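Side-chain contacts in flavin-dependent monooxygenase, oxygenase subunit HsaA (Rhodococcus sp., PDB 2RFQ), which hydroxylates the steroid catabolite 3-HSA at the ortho position of its phenol ring, using reduced FMN and dioxygen, during bacterial breakdown of cholesterol: residues F210-S214 with N215-P219; D289-A292 with A293-L297; R332-S335 with S336-L340. All coordinates share one frame; numbering follows the deposited sequence. Where two conformers were deposited one is given.

Contact 1: residues F210-S214 with N215-P219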
loop_
_atom_site.group_PDB
_atom_site.type_symbol
_atom_site.label_atom_id
_atom_site.label_comp_id
_atom_site.label_asym_id
_atom_site.label_seq_id
_atom_site.Cartn_x
_atom_site.Cartn_y
_atom_site.Cartn_z
ATOM N N PHE A 210 -14.251 34.537 10.169
ATOM C CA PHE A 210 -14.302 33.124 10.541
ATOM C C PHE A 210 -14.218 32.899 12.062
ATOM O O PHE A 210 -14.793 31.930 12.576
ATOM C CB PHE A 210 -13.224 32.343 9.815
ATOM C CG PHE A 210 -13.509 32.161 8.362
ATOM C CD1 PHE A 210 -14.407 31.180 7.928
ATOM C CD2 PHE A 210 -12.920 33.001 7.428
ATOM C CE1 PHE A 210 -14.674 31.007 6.563
ATOM C CE2 PHE A 210 -13.186 32.842 6.060
ATOM C CZ PHE A 210 -14.063 31.842 5.637
ATOM N N LYS A 211 -13.528 33.787 12.782
ATOM C CA LYS A 211 -13.487 33.705 14.254
ATOM C C LYS A 211 -14.870 33.905 14.875
ATOM O O LYS A 211 -15.227 33.210 15.827
ATOM C CB LYS A 211 -12.470 34.711 14.834
ATOM C CG LYS A 211 -12.126 34.492 16.314
ATOM C CD LYS A 211 -11.552 33.082 16.538
ATOM C CE LYS A 211 -10.931 32.921 17.926
ATOM N NZ LYS A 211 -10.693 31.471 18.239
ATOM N N ALA A 212 -15.645 34.850 14.338
ATOM C CA ALA A 212 -17.023 35.096 14.797
ATOM C C ALA A 212 -17.867 33.857 14.568
ATOM O O ALA A 212 -18.715 33.504 15.388
ATOM C CB ALA A 212 -17.634 36.273 14.069
HETATM N N MSE A 213 -17.642 33.203 13.435
HETATM C CA MSE A 213 -18.351 31.971 13.150
HETATM C C MSE A 213 -18.029 30.914 14.195
HETATM O O MSE A 213 -18.943 30.317 14.785
HETATM C CB MSE A 213 -18.022 31.476 11.745
HETATM C CG MSE A 213 -18.683 32.314 10.683
HETATM SE SE MSE A 213 -17.940 31.942 8.907
HETATM C CE MSE A 213 -18.052 29.951 8.914
ATOM N N SER A 214 -16.739 30.711 14.452
ATOM C CA SER A 214 -16.285 29.683 15.392
ATOM C C SER A 214 -16.718 29.996 16.825
ATOM O O SER A 214 -16.919 29.093 17.637
ATOM C CB SER A 214 -14.770 29.515 15.302
ATOM O OG SER A 214 -14.388 29.224 13.975
ATOM N N ASN A 215 -16.870 31.289 17.123
ATOM C CA ASN A 215 -17.331 31.753 18.441
ATOM C C ASN A 215 -18.852 31.680 18.623
ATOM O O ASN A 215 -19.376 32.090 19.664
ATOM C CB ASN A 215 -16.881 33.205 18.686
ATOM C CG ASN A 215 -15.398 33.321 19.025
ATOM O OD1 ASN A 215 -14.733 32.334 19.356
ATOM N ND2 ASN A 215 -14.873 34.539 18.935
ATOM N N LEU A 216 -19.555 31.185 17.600
ATOM C CA LEU A 216 -21.026 31.191 17.582
ATOM C C LEU A 216 -21.629 32.582 17.780
ATOM O O LEU A 216 -22.761 32.731 18.283
ATOM C CB LEU A 216 -21.605 30.163 18.572
ATOM C CG LEU A 216 -21.266 28.707 18.226
ATOM C CD1 LEU A 216 -21.321 27.782 19.446
ATOM C CD2 LEU A 216 -22.176 28.191 17.099
ATOM N N THR A 217 -20.881 33.601 17.358
ATOM C CA THR A 217 -21.359 34.977 17.381
ATOM C C THR A 217 -21.659 35.563 15.988
ATOM O O THR A 217 -21.927 36.762 15.888
ATOM C CB THR A 217 -20.399 35.949 18.127
ATOM O OG1 THR A 217 -19.142 36.036 17.441
ATOM C CG2 THR A 217 -20.186 35.517 19.581
ATOM N N ALA A 218 -21.650 34.738 14.940
ATOM C CA ALA A 218 -21.996 35.247 13.605
ATOM C C ALA A 218 -23.384 35.871 13.683
ATOM O O ALA A 218 -24.279 35.288 14.314
ATOM C CB ALA A 218 -21.953 34.141 12.547
ATOM N N PRO A 219 -23.564 37.066 13.080
ATOM C CA PRO A 219 -24.817 37.809 13.268
ATOM C C PRO A 219 -26.061 37.139 12.680
ATOM O O PRO A 219 -27.173 37.407 13.152
ATOM C CB PRO A 219 -24.551 39.158 12.564
ATOM C CG PRO A 219 -23.457 38.887 11.610
ATOM C CD PRO A 219 -22.607 37.816 12.248
HETATM O O HOH W 1 -13.374 30.419 18.129
HETATM O O HOH W 2 -21.280 31.469 14.403
#

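Contact 2: residues D289-A292 with A293-L297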
loop_
_atom_site.group_PDB
_atom_site.type_symbol
_atom_site.label_atom_id
_atom_site.label_comp_id
_atom_site.label_asym_id
_atom_site.label_seq_id
_atom_site.Cartn_x
_atom_site.Cartn_y
_atom_site.Cartn_z
ATOM N N ASP A 289 -14.033 0.141 0.105
ATOM C CA ASP A 289 -13.334 1.370 0.545
ATOM C C ASP A 289 -14.147 2.631 0.267
ATOM O O ASP A 289 -14.120 3.581 1.065
ATOM C CB ASP A 289 -11.947 1.443 -0.070
ATOM C CG ASP A 289 -11.032 0.339 0.443
ATOM O OD1 ASP A 289 -11.368 -0.287 1.488
ATOM O OD2 ASP A 289 -9.968 0.119 -0.181
ATOM N N ILE A 290 -14.888 2.624 -0.836
ATOM C CA ILE A 290 -15.811 3.728 -1.138
ATOM C C ILE A 290 -16.877 3.769 -0.057
ATOM O O ILE A 290 -17.161 4.837 0.495
ATOM C CB ILE A 290 -16.437 3.579 -2.548
ATOM C CG1 ILE A 290 -15.337 3.762 -3.608
ATOM C CG2 ILE A 290 -17.566 4.597 -2.712
ATOM C CD1 ILE A 290 -15.754 3.203 -4.985
ATOM N N ASP A 291 -17.438 2.605 0.285
ATOM C CA ASP A 291 -18.470 2.575 1.311
ATOM C C ASP A 291 -17.906 3.066 2.666
ATOM O O ASP A 291 -18.566 3.814 3.408
ATOM C CB ASP A 291 -18.985 1.148 1.461
ATOM C CG ASP A 291 -20.009 1.034 2.568
ATOM O OD1 ASP A 291 -21.175 1.447 2.345
ATOM O OD2 ASP A 291 -19.652 0.566 3.672
ATOM N N ALA A 292 -16.683 2.649 2.998
ATOM C CA ALA A 292 -16.081 3.091 4.265
ATOM C C ALA A 292 -15.936 4.620 4.289
ATOM O O ALA A 292 -16.232 5.277 5.300
ATOM C CB ALA A 292 -14.729 2.427 4.472
ATOM N N ALA A 293 -15.466 5.168 3.168
ATOM C CA ALA A 293 -15.327 6.622 3.014
ATOM C C ALA A 293 -16.649 7.312 3.307
ATOM O O ALA A 293 -16.698 8.236 4.104
ATOM C CB ALA A 293 -14.851 6.964 1.612
ATOM N N TRP A 294 -17.718 6.861 2.668
ATOM C CA TRP A 294 -19.032 7.455 2.890
ATOM C C TRP A 294 -19.544 7.276 4.329
ATOM O O TRP A 294 -20.063 8.210 4.923
ATOM C CB TRP A 294 -20.042 6.904 1.885
ATOM C CG TRP A 294 -21.393 7.532 2.089
ATOM C CD1 TRP A 294 -22.517 6.923 2.589
ATOM C CD2 TRP A 294 -21.741 8.908 1.873
ATOM N NE1 TRP A 294 -23.555 7.841 2.679
ATOM C CE2 TRP A 294 -23.104 9.059 2.246
ATOM C CE3 TRP A 294 -21.027 10.030 1.398
ATOM C CZ2 TRP A 294 -23.785 10.289 2.148
ATOM C CZ3 TRP A 294 -21.714 11.263 1.290
ATOM C CH2 TRP A 294 -23.080 11.367 1.677
ATOM N N ARG A 295 -19.377 6.079 4.888
ATOM C CA ARG A 295 -19.825 5.829 6.274
ATOM C C ARG A 295 -19.178 6.795 7.240
ATOM O O ARG A 295 -19.856 7.362 8.085
ATOM C CB ARG A 295 -19.515 4.405 6.689
ATOM C CG ARG A 295 -20.509 3.384 6.136
ATOM C CD ARG A 295 -20.184 2.028 6.726
ATOM N NE ARG A 295 -20.935 0.939 6.089
ATOM C CZ ARG A 295 -22.154 0.557 6.475
ATOM N NH1 ARG A 295 -22.768 1.140 7.510
ATOM N NH2 ARG A 295 -22.778 -0.419 5.827
ATOM N N GLN A 296 -17.869 7.008 7.093
ATOM C CA GLN A 296 -17.190 7.957 8.002
ATOM C C GLN A 296 -17.547 9.410 7.702
ATOM O O GLN A 296 -17.831 10.203 8.624
ATOM C CB GLN A 296 -15.679 7.758 7.930
ATOM C CG GLN A 296 -15.298 6.368 8.425
ATOM C CD GLN A 296 -13.809 6.188 8.581
ATOM O OE1 GLN A 296 -13.040 6.388 7.626
ATOM N NE2 GLN A 296 -13.382 5.814 9.803
ATOM N N LEU A 297 -17.535 9.772 6.420
ATOM C CA LEU A 297 -17.799 11.156 6.049
ATOM C C LEU A 297 -19.197 11.598 6.469
ATOM O O LEU A 297 -19.364 12.645 7.090
ATOM C CB LEU A 297 -17.606 11.347 4.536
ATOM C CG LEU A 297 -17.580 12.806 4.085
ATOM C CD1 LEU A 297 -16.235 13.481 4.467
ATOM C CD2 LEU A 297 -17.763 12.839 2.597
HETATM O O HOH W 3 -21.600 -2.275 3.706
#

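Contact 3: residues R332-S335 with S336-L340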
loop_
_atom_site.group_PDB
_atom_site.type_symbol
_atom_site.label_atom_id
_atom_site.label_comp_id
_atom_site.label_asym_id
_atom_site.label_seq_id
_atom_site.Cartn_x
_atom_site.Cartn_y
_atom_site.Cartn_z
ATOM N N ARG A 332 -9.489 7.415 0.116
ATOM C CA ARG A 332 -10.101 6.111 -0.183
ATOM C C ARG A 332 -10.819 6.147 -1.544
ATOM O O ARG A 332 -10.766 5.193 -2.322
ATOM C CB ARG A 332 -11.121 5.737 0.897
ATOM C CG ARG A 332 -10.515 5.483 2.294
ATOM C CD ARG A 332 -11.583 4.868 3.209
ATOM N NE ARG A 332 -11.379 5.264 4.607
ATOM C CZ ARG A 332 -10.575 4.643 5.477
ATOM N NH1 ARG A 332 -10.485 5.085 6.731
ATOM N NH2 ARG A 332 -9.831 3.612 5.091
ATOM N N ALA A 333 -11.523 7.243 -1.800
ATOM C CA ALA A 333 -12.252 7.409 -3.062
ATOM C C ALA A 333 -11.288 7.376 -4.248
ATOM O O ALA A 333 -11.520 6.653 -5.236
ATOM C CB ALA A 333 -13.076 8.677 -3.041
ATOM N N ILE A 334 -10.200 8.130 -4.158
ATOM C CA ILE A 334 -9.219 8.180 -5.260
ATOM C C ILE A 334 -8.515 6.828 -5.425
ATOM O O ILE A 334 -8.350 6.348 -6.549
ATOM C CB ILE A 334 -8.228 9.321 -5.048
ATOM C CG1 ILE A 334 -8.996 10.649 -5.121
ATOM C CG2 ILE A 334 -7.150 9.292 -6.117
ATOM C CD1 ILE A 334 -8.239 11.849 -4.589
ATOM N N SER A 335 -8.084 6.217 -4.320
ATOM C CA SER A 335 -7.457 4.886 -4.405
ATOM C C SER A 335 -8.369 3.876 -5.096
ATOM O O SER A 335 -7.918 3.060 -5.908
ATOM C CB SER A 335 -7.082 4.419 -3.008
ATOM O OG SER A 335 -6.511 3.117 -3.012
ATOM N N SER A 336 -9.663 3.949 -4.784
ATOM C CA SER A 336 -10.647 3.040 -5.362
ATOM C C SER A 336 -10.838 3.294 -6.852
ATOM O O SER A 336 -10.875 2.342 -7.648
ATOM C CB SER A 336 -11.947 3.184 -4.595
ATOM O OG SER A 336 -11.700 2.802 -3.229
ATOM N N ILE A 337 -10.933 4.566 -7.243
ATOM C CA ILE A 337 -11.063 4.893 -8.682
ATOM C C ILE A 337 -9.799 4.397 -9.405
ATOM O O ILE A 337 -9.868 3.804 -10.505
ATOM C CB ILE A 337 -11.249 6.410 -8.913
ATOM C CG1 ILE A 337 -12.608 6.829 -8.349
ATOM C CG2 ILE A 337 -11.186 6.729 -10.427
ATOM C CD1 ILE A 337 -12.736 8.305 -8.172
ATOM N N ASP A 338 -8.642 4.629 -8.787
ATOM C CA ASP A 338 -7.379 4.179 -9.376
ATOM C C ASP A 338 -7.393 2.667 -9.637
ATOM O O ASP A 338 -6.984 2.216 -10.737
ATOM C CB ASP A 338 -6.194 4.556 -8.483
ATOM C CG ASP A 338 -5.859 6.040 -8.563
ATOM O OD1 ASP A 338 -6.513 6.760 -9.344
ATOM O OD2 ASP A 338 -4.946 6.494 -7.848
ATOM N N LYS A 339 -7.871 1.894 -8.650
ATOM C CA LYS A 339 -7.940 0.446 -8.782
ATOM C C LYS A 339 -8.815 0.082 -9.973
ATOM O O LYS A 339 -8.455 -0.802 -10.761
ATOM C CB LYS A 339 -8.514 -0.220 -7.516
ATOM C CG LYS A 339 -7.626 -0.186 -6.300
ATOM C CD LYS A 339 -8.333 -0.913 -5.129
ATOM C CE LYS A 339 -7.469 -0.956 -3.869
ATOM N NZ LYS A 339 -7.008 0.415 -3.400
ATOM N N LEU A 340 -9.962 0.757 -10.099
ATOM C CA LEU A 340 -10.931 0.408 -11.157
ATOM C C LEU A 340 -10.376 0.782 -12.533
ATOM O O LEU A 340 -10.472 -0.010 -13.499
ATOM C CB LEU A 340 -12.286 1.087 -10.935
ATOM C CG LEU A 340 -12.942 0.715 -9.602
ATOM C CD1 LEU A 340 -14.163 1.599 -9.306
ATOM C CD2 LEU A 340 -13.337 -0.739 -9.629
#

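Contact 1: residues F210-S214 with N215-P219
Lys211 O receives Asn215 N at 2.8 Å as the last turn of helix 210-214 closes, and the chain then leaves the helix. Ala212 O takes Thr217 N at 2.9 Å, close to the direction of its C=O bond, whereas Leu216 N meets Met213 O at 3.0 Å from above the carbonyl plane, 60° out of it. Leu216 has positive phi (55°), and these two bonds back into the final turn make a Schellman motif, the C-terminal cap of this short helix. On the exposed side of the turn the side chains of Lys211 and Asn215 cross obliquely. Lys211 chi1 (-167°) sets CG 3.8 Å from Asn215 ND2, and the bend at chi2 turns the rest of the chain toward the amide; the two polar ends are joined by a water that accepts from Lys211 NZ and donates to Asn215 OD1. The methyl of Ala212 lies against Thr217 OG1, CB to OG1 3.7 Å. On the buried side Met213, a selenomethionine, brings CG to within 4.2 Å of Ala218 CB. Both residues also lean on Leu98 and Leu208, and Met213 reaches Trp94 and His95 of helix 80-96.

Contact 2: residues D289-A292 with A293-L297
Asp291 O and Arg295 N, 2.8 Å apart, form one of four consecutive i to i+4 backbone bonds by which 289-292 runs on into 293-297 as regular alpha-helix. The same two residues pair through their side chains in a salt bridge, Arg295 NE donating to Asp291 OD2 at 2.8 Å with an N-H...O angle of 148°. Asp291 CG stands anti to the backbone N (chi1 177°), which swings the carboxylate toward the following turn. Arg295, extended from CG to NE, passes over Asp291 O, its CG 3.4 Å from that oxygen. NE meets OD2 on the syn side, although the carboxylate and guanidinium planes are turned 72° apart and the grip is single rather than bidentate. A water accepts from Arg295 NH2 at 3.1 Å, in the guanidinium plane, and donates weakly to OD2. That oxygen also receives Gln296 NE2 of the second subunit, so the bridge lies at a subunit interface; Asp289 OD1 of this chain makes salt bridges to Arg328 and Arg332 of that second subunit. Within the chain, Ile290 rests on helix 233-266 and on Ser336 of helix 316-344, while Trp294 packs against helix 65-76 and meets Arg73 in a cation-pi contact.

Contact 3: residues R332-S335 with S336-L340
Ser336 grips Arg332 O twice, through backbone N at 3.0 Å and through OG at 2.7 Å, the two donors reaching the oxygen from opposite faces of its carbonyl plane. OG stands beside its own backbone N (chi1 -62°), from where it turns back to the preceding turn, a usual way for serine to bury its hydroxyl inside a helix. Their helix, 316-344, belongs to the acyl-CoA dehydrogenase C-terminal domain family region and packs against helices 233-266, 277-309 and 354-365. The close-packed side has Ser336 against Asp289 and Ile290 of helix 277-309, Ala333 and Ile337 facing helix 233-266, and Ile337 CG1 over Ala333 O at 3.3 Å. Arg332, buried, sends its guanidinium to Gln296 of the same chain and to Asp289 of the second subunit. On another flank buried Ile334 and partly exposed Asp338 lie side by side, pointing the same way, with Ile334 CG2 4.0 Å from Asp338 OD2. Asp338 OD1 is hydrogen-bonded to His363 of helix 354-365, a helix that Ile334 also touches. An alanine in place of Asp338 takes away the carboxylate and would probably leave His363 NE2 without its partner and the flank of Ile334 less covered. The partly exposed side is looser. Lys339 bends at chi4 (56°), which carries NZ back to 2.8 Å from Ser335 OG, but the angle is too poor for a hydrogen bond. Ser336 thus spends its hydroxyl mainly on its own helix, whereas Asp338 and Arg332 link that helix to helix 354-365 and to the second subunit.

Overall arrangement
Along the chain the three contacts come in series, contact 1 first and contact 3 last. Contact 1 caps the short helix that follows strand 207-209, at the edge of the mixed sheet, about 30 Å from contact 2 and 37 Å from contact 3 between centres, and on the opposite side of the chain's centre from contact 3. Contacts 2 and 3 lie on the same side, on successive helices, 277-309 and 316-344, of the acyl-CoA dehydrogenase-like C-terminal region, with centres about 12 Å apart, and they touch: Gln296 OE1 lies 3.0 Å from Arg332 NH1, a probable hydrogen bond. Both helices also reach the second subunit, consistent with the homotetramer, whereas no other chain touches contact 1.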